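Local coordinates for protein importin subunit beta-1 (Saccharomyces cerevisiae, PDB 5OWU) that carries proteins into the nucleus as the importin beta subunit, working with importin alpha, which recognises the classical nuclear localization signal of the cargo, at residues 137-142 and 157-162; 182-187 and 203-208; 519-524 and 573-578; 600-605 and 616-621. All blocks are in the same frame, centred on the assembly; numbering follows the deposited sequence.

Contact 1. Residues 137-142 and 157-162; sequences KIMVDN and LALGYM
Met139 and Leu159 meet without any flat group between them: no ring face, ring edge or amide takes part, and the contact is a thioether chain against a branched aliphatic one. The flat groups of the two segments have other partners. The Tyr161 ring packs on helix 109-126, where its OH is hydrogen-bonded to Asn113; the Asn142 amide reaches the partner helix just before 157-162, its ND2 hydrogen-bonded to Ser155 OG; and the Asp141 carboxylate offers the syn lone pair of OD2 to Lys137 NZ, in a salt bridge of 2.9 Å within the segment. Across the contact, Met139 CG lies 4.0 Å from Leu159 CD2, while the sulfur, Met139 SD, stands 4.2 Å from Leu159 CG. The two side chains slide past each other in opposite directions, flank against flank. Met139 is folded at chi2 (-67°) and again at chi3 (97°), which keeps the sulfur alongside Leu159 and within 4.5 Å of the Ala158 CB methyl. The backbones stay well apart, with 8.1 Å between Met139 CA and Leu159 CA; between these segments only side chains meet. They lie on helices 133-142 and 149-165, the pair within HEAT repeat 4. All three touching residues are buried. The 127 Å² buried here marks a modest, non-directional apolar patch, joined by dispersion and exclusion of water, with a polar tie between the helices nearby at Ser155.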
loop_
_atom_site.group_PDB
_atom_site.type_symbol
_atom_site.label_atom_id
_atom_site.label_comp_id
_atom_site.label_asym_id
_atom_site.label_seq_id
_atom_site.Cartn_x
_atom_site.Cartn_y
_atom_site.Cartn_z
ATOM N N LYS A 137 35.337 -13.877 7.476
ATOM C CA LYS A 137 36.744 -13.502 7.478
ATOM C C LYS A 137 37.166 -13.000 6.103
ATOM O O LYS A 137 37.886 -11.998 5.989
ATOM C CB LYS A 137 37.588 -14.698 7.913
ATOM C CG LYS A 137 39.006 -14.358 8.351
ATOM C CD LYS A 137 40.007 -14.573 7.231
ATOM C CE LYS A 137 41.435 -14.584 7.758
ATOM N NZ LYS A 137 41.799 -13.309 8.417
ATOM N N ILE A 138 36.699 -13.663 5.039
ATOM C CA ILE A 138 37.033 -13.202 3.692
ATOM C C ILE A 138 36.438 -11.818 3.438
ATOM O O ILE A 138 37.077 -10.960 2.822
ATOM C CB ILE A 138 36.567 -14.222 2.630
ATOM C CG1 ILE A 138 37.407 -15.500 2.707
ATOM C CG2 ILE A 138 36.678 -13.626 1.232
ATOM C CD1 ILE A 138 36.941 -16.647 1.787
ATOM N N MET A 139 35.206 -11.581 3.896
ATOM C CA MET A 139 34.566 -10.292 3.657
ATOM C C MET A 139 35.288 -9.183 4.412
ATOM O O MET A 139 35.550 -8.116 3.852
ATOM C CB MET A 139 33.089 -10.338 4.064
ATOM C CG MET A 139 32.193 -11.275 3.219
ATOM S SD MET A 139 31.947 -10.790 1.496
ATOM C CE MET A 139 33.187 -11.798 0.687
ATOM N N VAL A 140 35.630 -9.421 5.683
ATOM C CA VAL A 140 36.343 -8.411 6.459
ATOM C C VAL A 140 37.684 -8.105 5.809
ATOM O O VAL A 140 38.065 -6.938 5.654
ATOM C CB VAL A 140 36.507 -8.869 7.918
ATOM C CG1 VAL A 140 37.471 -7.943 8.689
ATOM C CG2 VAL A 140 35.154 -8.908 8.597
ATOM N N ASP A 141 38.423 -9.145 5.408
ATOM C CA ASP A 141 39.699 -8.899 4.746
ATOM C C ASP A 141 39.511 -8.190 3.407
ATOM O O ASP A 141 40.341 -7.355 3.032
ATOM C CB ASP A 141 40.465 -10.211 4.557
ATOM C CG ASP A 141 40.928 -10.809 5.871
ATOM O OD1 ASP A 141 41.024 -10.066 6.871
ATOM O OD2 ASP A 141 41.205 -12.025 5.897
ATOM N N ASN A 142 38.416 -8.476 2.698
ATOM C CA ASN A 142 38.201 -7.960 1.345
ATOM C C ASN A 142 37.865 -6.472 1.307
ATOM O O ASN A 142 38.067 -5.834 0.269
ATOM C CB ASN A 142 37.070 -8.729 0.656
ATOM C CG ASN A 142 37.549 -9.997 -0.010
ATOM O OD1 ASN A 142 38.672 -10.432 0.209
ATOM N ND2 ASN A 142 36.698 -10.591 -0.841
ATOM N N LEU A 157 28.646 -5.397 -2.166
ATOM C CA LEU A 157 27.420 -5.844 -2.821
ATOM C C LEU A 157 26.937 -7.160 -2.232
ATOM O O LEU A 157 25.752 -7.313 -1.912
ATOM C CB LEU A 157 27.640 -6.010 -4.325
ATOM C CG LEU A 157 27.890 -4.750 -5.150
ATOM C CD1 LEU A 157 27.963 -5.130 -6.615
ATOM C CD2 LEU A 157 26.810 -3.703 -4.913
ATOM N N ALA A 158 27.844 -8.130 -2.099
ATOM C CA ALA A 158 27.453 -9.425 -1.548
ATOM C C ALA A 158 26.864 -9.279 -0.149
ATOM O O ALA A 158 25.859 -9.917 0.175
ATOM C CB ALA A 158 28.652 -10.374 -1.533
ATOM N N LEU A 159 27.470 -8.438 0.695
ATOM C CA LEU A 159 26.929 -8.242 2.039
ATOM C C LEU A 159 25.537 -7.610 1.985
ATOM O O LEU A 159 24.617 -8.029 2.710
ATOM C CB LEU A 159 27.896 -7.391 2.860
ATOM C CG LEU A 159 29.222 -8.108 3.162
ATOM C CD1 LEU A 159 30.305 -7.115 3.487
ATOM C CD2 LEU A 159 29.041 -9.095 4.308
ATOM N N GLY A 160 25.357 -6.624 1.107
ATOM C CA GLY A 160 24.030 -6.060 0.914
ATOM C C GLY A 160 23.009 -7.112 0.527
ATOM O O GLY A 160 21.946 -7.214 1.139
ATOM N N TYR A 161 23.325 -7.911 -0.497
ATOM C CA TYR A 161 22.402 -8.944 -0.962
ATOM C C TYR A 161 22.107 -9.947 0.136
ATOM O O TYR A 161 20.982 -10.427 0.269
ATOM C CB TYR A 161 22.990 -9.663 -2.175
ATOM C CG TYR A 161 22.932 -8.884 -3.468
ATOM C CD1 TYR A 161 21.728 -8.387 -3.955
ATOM C CD2 TYR A 161 24.077 -8.682 -4.227
ATOM C CE1 TYR A 161 21.674 -7.690 -5.149
ATOM C CE2 TYR A 161 24.031 -7.988 -5.421
ATOM C CZ TYR A 161 22.828 -7.497 -5.877
ATOM O OH TYR A 161 22.794 -6.802 -7.060
ATOM N N MET A 162 23.123 -10.303 0.908
ATOM C CA MET A 162 22.945 -11.169 2.066
ATOM C C MET A 162 21.850 -10.647 2.984
ATOM O O MET A 162 20.947 -11.388 3.397
ATOM C CB MET A 162 24.268 -11.230 2.815
ATOM C CG MET A 162 24.627 -12.525 3.430
ATOM S SD MET A 162 26.291 -12.306 4.095
ATOM C CE MET A 162 27.277 -12.203 2.613
#

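Contact 2. Residues 182-187 and 203-208; sequences IAIVQG and NALADS
Ile184 reaches from helix 177-188 to Ala204, Leu205 and Ser208 on helix 195-208, the two antiparallel helices of HEAT repeat 5. The axes of the two segments approach to 9.5 Å and their N-to-C directions differ by 147°, the hairpin-like pairing expected of a HEAT unit. The CA-CB bond of Ile184 points at the partner helix, and at CB the side chain forks. One branch is CG2, which sits 3.7 Å from Leu205 CB and also comes near the backbone N of Leu205, so this methyl rests mainly against the root of that side chain, with Leu205 CD1 a little farther off. The other branch starts at CG1, placed anti to the carbonyl carbon (chi1 -73°) and 4.1 Å from Ala204 CB. It ends at CD1, which lies 3.8 Å from Ala204 CB, as near to the carbonyl oxygen Ala204 O, and 4.0 Å from Ser208 CB. Ala204 and Ser208 are one turn apart on the facing helix, and their small side chains let the tip of the isoleucine come close. Leu205 continues onto Leu225 and Val229 of helix 219-233, which extends this apolar layer into the next repeat. On the first helix, Ile182 and Val185 each pack on an aromatic side chain of another protein's chain, consistent with the binding of nucleoporin FG (Phe-Gly) repeats by importin beta. Beside the Ile184 tip, Ser208 OG turns back into its own helix and donates a hydrogen bond of 2.7 Å to Leu205 O, with a C=O...donor angle of 120°.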
loop_
_atom_site.group_PDB
_atom_site.type_symbol
_atom_site.label_atom_id
_atom_site.label_comp_id
_atom_site.label_asym_id
_atom_site.label_seq_id
_atom_site.Cartn_x
_atom_site.Cartn_y
_atom_site.Cartn_z
ATOM N N ILE A 182 31.797 -4.873 10.590
ATOM C CA ILE A 182 33.201 -4.558 10.360
ATOM C C ILE A 182 33.445 -4.440 8.871
ATOM O O ILE A 182 34.036 -3.465 8.392
ATOM C CB ILE A 182 34.123 -5.608 11.004
ATOM C CG1 ILE A 182 34.000 -5.565 12.524
ATOM C CG2 ILE A 182 35.567 -5.349 10.609
ATOM C CD1 ILE A 182 34.560 -6.791 13.210
ATOM N N ALA A 183 32.940 -5.404 8.107
ATOM C CA ALA A 183 33.197 -5.369 6.678
ATOM C C ALA A 183 32.543 -4.143 6.053
ATOM O O ALA A 183 33.140 -3.476 5.198
ATOM C CB ALA A 183 32.705 -6.664 6.027
ATOM N N ILE A 184 31.342 -3.792 6.511
ATOM C CA ILE A 184 30.618 -2.710 5.854
ATOM C C ILE A 184 31.221 -1.365 6.228
ATOM O O ILE A 184 31.541 -0.545 5.358
ATOM C CB ILE A 184 29.118 -2.779 6.195
ATOM C CG1 ILE A 184 28.469 -3.953 5.453
ATOM C CG2 ILE A 184 28.414 -1.458 5.837
ATOM C CD1 ILE A 184 27.011 -4.157 5.769
ATOM N N VAL A 185 31.400 -1.124 7.528
ATOM C CA VAL A 185 31.861 0.188 7.978
ATOM C C VAL A 185 33.270 0.455 7.473
ATOM O O VAL A 185 33.631 1.607 7.206
ATOM C CB VAL A 185 31.760 0.284 9.511
ATOM C CG1 VAL A 185 32.321 1.608 10.020
ATOM C CG2 VAL A 185 30.306 0.126 9.939
ATOM N N GLN A 186 34.072 -0.598 7.290
ATOM C CA GLN A 186 35.393 -0.425 6.693
ATOM C C GLN A 186 35.299 0.269 5.341
ATOM O O GLN A 186 36.120 1.134 5.019
ATOM C CB GLN A 186 36.099 -1.777 6.558
ATOM C CG GLN A 186 36.804 -2.221 7.832
ATOM C CD GLN A 186 37.500 -3.573 7.728
ATOM O OE1 GLN A 186 38.106 -4.031 8.700
ATOM N NE2 GLN A 186 37.422 -4.218 6.564
ATOM N N GLY A 187 34.296 -0.083 4.536
ATOM C CA GLY A 187 34.130 0.590 3.263
ATOM C C GLY A 187 33.469 1.951 3.354
ATOM O O GLY A 187 33.609 2.754 2.426
ATOM N N ASN A 203 24.879 1.758 1.246
ATOM C CA ASN A 203 23.695 1.017 0.816
ATOM C C ASN A 203 23.611 -0.339 1.515
ATOM O O ASN A 203 22.536 -0.751 1.975
ATOM C CB ASN A 203 23.717 0.851 -0.704
ATOM C CG ASN A 203 23.528 2.170 -1.441
ATOM O OD1 ASN A 203 22.929 3.107 -0.919
ATOM N ND2 ASN A 203 24.032 2.240 -2.665
ATOM N N ALA A 204 24.738 -1.041 1.616
ATOM C CA ALA A 204 24.760 -2.294 2.361
ATOM C C ALA A 204 24.401 -2.075 3.826
ATOM O O ALA A 204 23.676 -2.875 4.424
ATOM C CB ALA A 204 26.133 -2.945 2.235
ATOM N N LEU A 205 24.907 -1.000 4.427
ATOM C CA LEU A 205 24.607 -0.721 5.827
ATOM C C LEU A 205 23.110 -0.547 6.029
ATOM O O LEU A 205 22.510 -1.128 6.956
ATOM C CB LEU A 205 25.365 0.531 6.273
ATOM C CG LEU A 205 25.217 0.937 7.734
ATOM C CD1 LEU A 205 25.669 -0.196 8.650
ATOM C CD2 LEU A 205 26.008 2.221 8.016
ATOM N N ALA A 206 22.488 0.255 5.157
ATOM C CA ALA A 206 21.037 0.374 5.154
ATOM C C ALA A 206 20.382 -1.001 5.082
ATOM O O ALA A 206 19.457 -1.298 5.847
ATOM C CB ALA A 206 20.587 1.248 3.986
ATOM N N ASP A 207 20.865 -1.862 4.174
ATOM C CA ASP A 207 20.299 -3.209 4.068
ATOM C C ASP A 207 20.472 -4.005 5.355
ATOM O O ASP A 207 19.649 -4.873 5.667
ATOM C CB ASP A 207 20.951 -3.985 2.918
ATOM C CG ASP A 207 20.561 -3.454 1.550
ATOM O OD1 ASP A 207 19.464 -2.879 1.412
ATOM O OD2 ASP A 207 21.361 -3.621 0.610
ATOM N N SER A 208 21.540 -3.742 6.102
ATOM C CA SER A 208 21.887 -4.560 7.254
ATOM C C SER A 208 21.160 -4.148 8.524
ATOM O O SER A 208 21.167 -4.917 9.495
ATOM C CB SER A 208 23.389 -4.466 7.524
ATOM O OG SER A 208 23.684 -3.253 8.198
#

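Contact 3. Residues 519-524 and 573-578; sequences SAFSAL and QSNILT
Phe521 and Asn575 bring their backbones together, with 6.0 Å between Phe521 CA and Asn575 CA, the shortest CA separation between the two helical segments. Both keep regular helical hydrogen bonding; 519-524 belongs to helix 516-530 of HEAT repeat 12 and 573-578 to helix 563-586 of repeat 13, so the contact joins consecutive repeats. At so close an approach, the Phe521 ring carries nearly the whole contact. Its CG is 3.6 Å from Asn575 CB, which comes in obliquely, and the amide plane beyond is turned 36° from the ring. The polar end of Asn575 is engaged through ND2 with Glu571 on its own helix. Farther out, Phe521 CZ lies 3.7 Å from Ile576 CG1, the two side chains running side by side in the same direction. Although the CA-CB bond of Ile576 leads away from the other segment, CG1 stands beside its own backbone N (chi1 -67°) and so remains against the ring. Over one ring face, Ile576 N sits 4.2 Å above the plane, displaced toward the rim. Cutting Phe521 back to an alanine would probably open a gap in front of Asn575 CB and Ile576 CG1 and leave Ile576 without its aromatic neighbour. No hydrogen bond spans the segments; the chemistry implies an apolar contact at this point of the junction, in which even the asparagine contributes chiefly its CB.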
loop_
_atom_site.group_PDB
_atom_site.type_symbol
_atom_site.label_atom_id
_atom_site.label_comp_id
_atom_site.label_asym_id
_atom_site.label_seq_id
_atom_site.Cartn_x
_atom_site.Cartn_y
_atom_site.Cartn_z
ATOM N N SER A 519 -12.337 13.700 -13.162
ATOM C CA SER A 519 -12.584 14.239 -11.830
ATOM C C SER A 519 -14.009 14.752 -11.713
ATOM O O SER A 519 -14.683 14.515 -10.698
ATOM C CB SER A 519 -11.576 15.347 -11.519
ATOM O OG SER A 519 -10.266 14.806 -11.472
ATOM N N ALA A 520 -14.508 15.421 -12.759
ATOM C CA ALA A 520 -15.884 15.901 -12.702
ATOM C C ALA A 520 -16.845 14.730 -12.574
ATOM O O ALA A 520 -17.772 14.761 -11.754
ATOM C CB ALA A 520 -16.210 16.735 -13.939
ATOM N N PHE A 521 -16.608 13.661 -13.342
ATOM C CA PHE A 521 -17.478 12.498 -13.216
ATOM C C PHE A 521 -17.407 11.939 -11.804
ATOM O O PHE A 521 -18.440 11.585 -11.215
ATOM C CB PHE A 521 -17.105 11.439 -14.251
ATOM C CG PHE A 521 -17.740 11.667 -15.601
ATOM C CD1 PHE A 521 -19.076 11.361 -15.809
ATOM C CD2 PHE A 521 -17.002 12.177 -16.656
ATOM C CE1 PHE A 521 -19.667 11.559 -17.045
ATOM C CE2 PHE A 521 -17.589 12.380 -17.891
ATOM C CZ PHE A 521 -18.931 12.068 -18.083
ATOM N N SER A 522 -16.207 11.909 -11.217
ATOM C CA SER A 522 -16.101 11.420 -9.850
ATOM C C SER A 522 -16.953 12.266 -8.913
ATOM O O SER A 522 -17.675 11.723 -8.067
ATOM C CB SER A 522 -14.643 11.408 -9.393
ATOM O OG SER A 522 -14.544 10.851 -8.096
ATOM N N ALA A 523 -16.917 13.594 -9.077
ATOM C CA ALA A 523 -17.708 14.437 -8.189
ATOM C C ALA A 523 -19.189 14.183 -8.400
ATOM O O ALA A 523 -19.958 14.154 -7.427
ATOM C CB ALA A 523 -17.367 15.913 -8.399
ATOM N N LEU A 524 -19.596 13.912 -9.646
ATOM C CA LEU A 524 -20.996 13.591 -9.879
ATOM C C LEU A 524 -21.400 12.359 -9.088
ATOM O O LEU A 524 -22.501 12.303 -8.526
ATOM C CB LEU A 524 -21.264 13.390 -11.373
ATOM C CG LEU A 524 -21.306 14.662 -12.225
ATOM C CD1 LEU A 524 -21.543 14.284 -13.671
ATOM C CD2 LEU A 524 -22.375 15.630 -11.746
ATOM N N GLN A 573 -15.961 6.435 -21.272
ATOM C CA GLN A 573 -17.087 5.519 -21.118
ATOM C C GLN A 573 -17.069 4.859 -19.745
ATOM O O GLN A 573 -18.125 4.622 -19.150
ATOM C CB GLN A 573 -17.065 4.465 -22.223
ATOM C CG GLN A 573 -17.308 5.049 -23.599
ATOM C CD GLN A 573 -17.394 3.985 -24.665
ATOM O OE1 GLN A 573 -16.506 3.146 -24.787
ATOM N NE2 GLN A 573 -18.467 4.013 -25.441
ATOM N N SER A 574 -15.877 4.552 -19.230
ATOM C CA SER A 574 -15.755 4.040 -17.868
ATOM C C SER A 574 -16.289 5.047 -16.846
ATOM O O SER A 574 -17.080 4.690 -15.965
ATOM C CB SER A 574 -14.290 3.686 -17.596
ATOM O OG SER A 574 -14.065 3.350 -16.237
ATOM N N ASN A 575 -15.876 6.315 -16.955
ATOM C CA ASN A 575 -16.394 7.353 -16.059
ATOM C C ASN A 575 -17.914 7.397 -16.098
ATOM O O ASN A 575 -18.587 7.430 -15.050
ATOM C CB ASN A 575 -15.833 8.730 -16.444
ATOM C CG ASN A 575 -14.311 8.794 -16.417
ATOM O OD1 ASN A 575 -13.715 9.645 -17.080
ATOM N ND2 ASN A 575 -13.678 7.902 -15.664
ATOM N N ILE A 576 -18.471 7.393 -17.314
ATOM C CA ILE A 576 -19.919 7.445 -17.481
ATOM C C ILE A 576 -20.571 6.243 -16.814
ATOM O O ILE A 576 -21.564 6.373 -16.094
ATOM C CB ILE A 576 -20.280 7.514 -18.976
ATOM C CG1 ILE A 576 -19.818 8.848 -19.574
ATOM C CG2 ILE A 576 -21.787 7.341 -19.185
ATOM C CD1 ILE A 576 -19.820 8.862 -21.088
ATOM N N LEU A 577 -20.046 5.047 -17.077
ATOM C CA LEU A 577 -20.679 3.840 -16.558
ATOM C C LEU A 577 -20.608 3.790 -15.034
ATOM O O LEU A 577 -21.539 3.310 -14.383
ATOM C CB LEU A 577 -20.033 2.600 -17.187
ATOM C CG LEU A 577 -20.353 2.409 -18.678
ATOM C CD1 LEU A 577 -19.385 1.452 -19.338
ATOM C CD2 LEU A 577 -21.785 1.935 -18.886
ATOM N N THR A 578 -19.524 4.294 -14.444
ATOM C CA THR A 578 -19.434 4.354 -12.985
ATOM C C THR A 578 -20.537 5.240 -12.410
ATOM O O THR A 578 -21.281 4.830 -11.500
ATOM C CB THR A 578 -18.045 4.855 -12.581
ATOM O OG1 THR A 578 -17.049 3.970 -13.120
ATOM C CG2 THR A 578 -17.888 4.919 -11.054
#

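Contact 4. Residues 600-605 and 616-621; sequences GLFFRL and DDVFYA
Val618 stands between Phe602 and Leu605, turning one methyl to each. Its CG1 lies 3.9 Å from Phe602 CB, and its CG2 lies 3.9 Å from Leu605 CB. This division follows from the first torsion, which sets CG1 anti to the backbone N (chi1 176°) and CG2 beside it, so the fork straddles the two residues one turn apart on the facing helix. Leu605 and Val618 cross at a slant, and CG2 also comes within 4.1 Å of Leu605 CD1. Closest CA atoms are those of Phe602 and Val618, 6.3 Å apart. The segments belong to helices 595-607 and 615-629, the antiparallel pair of HEAT repeat 14; their axes approach to 10.1 Å and their directions differ by 157°. With both Val618 methyls removed, an alanine here is likely to leave Phe602 CB and Leu605 CB facing a gap and the phenylalanine less firmly held at its base. Helix 563-586 of the preceding repeat closes over the same side chains: Leu577 touches both Phe602 and Val618, and Leu580 adds to the packing on Phe602. The Phe602 ring leans past Val618 toward the next turn, where the Ala621 methyl meets its far end obliquely. Ala621 CB is 3.7 Å from Phe602 CZ and stands at an equal 4.1 Å from Phe602 CE1 and CE2, centred on the end of the ring.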
loop_
_atom_site.group_PDB
_atom_site.type_symbol
_atom_site.label_atom_id
_atom_site.label_comp_id
_atom_site.label_asym_id
_atom_site.label_seq_id
_atom_site.Cartn_x
_atom_site.Cartn_y
_atom_site.Cartn_z
ATOM N N GLY A 600 -30.076 -2.710 -23.800
ATOM C CA GLY A 600 -29.730 -2.607 -25.207
ATOM C C GLY A 600 -28.361 -1.992 -25.404
ATOM O O GLY A 600 -27.535 -2.499 -26.169
ATOM N N LEU A 601 -28.088 -0.900 -24.687
ATOM C CA LEU A 601 -26.779 -0.266 -24.772
ATOM C C LEU A 601 -25.694 -1.173 -24.210
ATOM O O LEU A 601 -24.630 -1.348 -24.820
ATOM C CB LEU A 601 -26.818 1.072 -24.037
ATOM C CG LEU A 601 -27.810 2.080 -24.603
ATOM C CD1 LEU A 601 -27.835 3.344 -23.731
ATOM C CD2 LEU A 601 -27.482 2.383 -26.067
ATOM N N PHE A 602 -25.964 -1.802 -23.064
ATOM C CA PHE A 602 -24.923 -2.588 -22.415
ATOM C C PHE A 602 -24.505 -3.757 -23.299
ATOM O O PHE A 602 -23.312 -3.959 -23.559
ATOM C CB PHE A 602 -25.406 -3.059 -21.042
ATOM C CG PHE A 602 -25.669 -1.930 -20.064
ATOM C CD1 PHE A 602 -25.024 -0.705 -20.194
ATOM C CD2 PHE A 602 -26.560 -2.095 -19.017
ATOM C CE1 PHE A 602 -25.267 0.327 -19.304
ATOM C CE2 PHE A 602 -26.806 -1.063 -18.120
ATOM C CZ PHE A 602 -26.156 0.148 -18.264
ATOM N N PHE A 603 -25.476 -4.505 -23.819
ATOM C CA PHE A 603 -25.140 -5.564 -24.761
ATOM C C PHE A 603 -24.341 -5.018 -25.934
ATOM O O PHE A 603 -23.328 -5.610 -26.330
ATOM C CB PHE A 603 -26.410 -6.269 -25.237
ATOM C CG PHE A 603 -27.027 -7.158 -24.199
ATOM C CD1 PHE A 603 -26.247 -8.056 -23.494
ATOM C CD2 PHE A 603 -28.379 -7.078 -23.907
ATOM C CE1 PHE A 603 -26.806 -8.872 -22.527
ATOM C CE2 PHE A 603 -28.942 -7.893 -22.942
ATOM C CZ PHE A 603 -28.153 -8.789 -22.254
ATOM N N ARG A 604 -24.745 -3.869 -26.480
ATOM C CA ARG A 604 -23.970 -3.302 -27.576
ATOM C C ARG A 604 -22.532 -3.070 -27.136
ATOM O O ARG A 604 -21.583 -3.490 -27.813
ATOM C CB ARG A 604 -24.626 -2.015 -28.078
ATOM C CG ARG A 604 -25.860 -2.276 -28.935
ATOM C CD ARG A 604 -26.660 -1.015 -29.185
ATOM N NE ARG A 604 -25.859 0.024 -29.823
ATOM C CZ ARG A 604 -26.249 1.286 -29.962
ATOM N NH1 ARG A 604 -27.431 1.677 -29.504
ATOM N NH2 ARG A 604 -25.451 2.166 -30.552
ATOM N N LEU A 605 -22.352 -2.474 -25.953
ATOM C CA LEU A 605 -21.003 -2.255 -25.450
ATOM C C LEU A 605 -20.257 -3.569 -25.294
ATOM O O LEU A 605 -19.044 -3.635 -25.524
ATOM C CB LEU A 605 -21.059 -1.506 -24.120
ATOM C CG LEU A 605 -21.486 -0.045 -24.236
ATOM C CD1 LEU A 605 -21.838 0.509 -22.866
ATOM C CD2 LEU A 605 -20.384 0.783 -24.880
ATOM N N ASP A 616 -15.646 -4.591 -17.723
ATOM C CA ASP A 616 -15.729 -4.561 -16.267
ATOM C C ASP A 616 -16.743 -3.520 -15.795
ATOM O O ASP A 616 -17.630 -3.815 -14.979
ATOM C CB ASP A 616 -14.341 -4.276 -15.690
ATOM C CG ASP A 616 -14.239 -4.616 -14.224
ATOM O OD1 ASP A 616 -14.682 -5.719 -13.840
ATOM O OD2 ASP A 616 -13.712 -3.781 -13.456
ATOM N N ASP A 617 -16.631 -2.291 -16.308
ATOM C CA ASP A 617 -17.575 -1.240 -15.942
ATOM C C ASP A 617 -18.981 -1.535 -16.457
ATOM O O ASP A 617 -19.974 -1.159 -15.812
ATOM C CB ASP A 617 -17.068 0.097 -16.469
ATOM C CG ASP A 617 -15.717 0.469 -15.880
ATOM O OD1 ASP A 617 -15.544 0.325 -14.650
ATOM O OD2 ASP A 617 -14.825 0.875 -16.647
ATOM N N VAL A 618 -19.089 -2.220 -17.600
ATOM C CA VAL A 618 -20.403 -2.623 -18.090
ATOM C C VAL A 618 -21.027 -3.627 -17.136
ATOM O O VAL A 618 -22.221 -3.558 -16.836
ATOM C CB VAL A 618 -20.302 -3.195 -19.515
ATOM C CG1 VAL A 618 -21.660 -3.705 -19.978
ATOM C CG2 VAL A 618 -19.778 -2.142 -20.483
ATOM N N PHE A 619 -20.235 -4.581 -16.658
ATOM C CA PHE A 619 -20.739 -5.565 -15.711
ATOM C C PHE A 619 -21.156 -4.904 -14.409
ATOM O O PHE A 619 -22.151 -5.304 -13.799
ATOM C CB PHE A 619 -19.677 -6.632 -15.453
ATOM C CG PHE A 619 -19.798 -7.824 -16.349
ATOM C CD1 PHE A 619 -19.529 -7.723 -17.701
ATOM C CD2 PHE A 619 -20.187 -9.048 -15.835
ATOM C CE1 PHE A 619 -19.651 -8.831 -18.530
ATOM C CE2 PHE A 619 -20.303 -10.153 -16.654
ATOM C CZ PHE A 619 -20.036 -10.043 -18.003
ATOM N N TYR A 620 -20.399 -3.900 -13.956
ATOM C CA TYR A 620 -20.805 -3.153 -12.768
ATOM C C TYR A 620 -22.170 -2.505 -12.971
ATOM O O TYR A 620 -23.027 -2.539 -12.075
ATOM C CB TYR A 620 -19.750 -2.093 -12.424
ATOM C CG TYR A 620 -18.567 -2.616 -11.627
ATOM C CD1 TYR A 620 -18.758 -3.352 -10.463
ATOM C CD2 TYR A 620 -17.260 -2.372 -12.036
ATOM C CE1 TYR A 620 -17.687 -3.830 -9.731
ATOM C CE2 TYR A 620 -16.180 -2.848 -11.307
ATOM C CZ TYR A 620 -16.401 -3.579 -10.158
ATOM O OH TYR A 620 -15.338 -4.057 -9.429
ATOM N N ALA A 621 -22.405 -1.927 -14.153
ATOM C CA ALA A 621 -23.690 -1.275 -14.386
ATOM C C ALA A 621 -24.814 -2.297 -14.544
ATOM O O ALA A 621 -25.946 -2.066 -14.095
ATOM C CB ALA A 621 -23.604 -0.375 -15.614
#

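How the contacts relate
From the N terminus, the four contacts come in series; none nests in or crosses another. Contact 1 closes 14 intervening residues within HEAT repeat 4, and contact 2 closes 15 within repeat 5. These two touch: Val140 O is hydrogen-bonded to Gln186 NE2, and Leu159 packs on Ala183. Contact 3 spans a longer interval of 48 residues, including helix 536-553, and ties repeat 12 to repeat 13. Contact 4 closes only 10 residues inside repeat 14 and meets contact 3 through a Ser574-Asp617 hydrogen bond. Centres of the first pair lie 51 to 59 Å from those of the second, on opposite sides of the chain's centre.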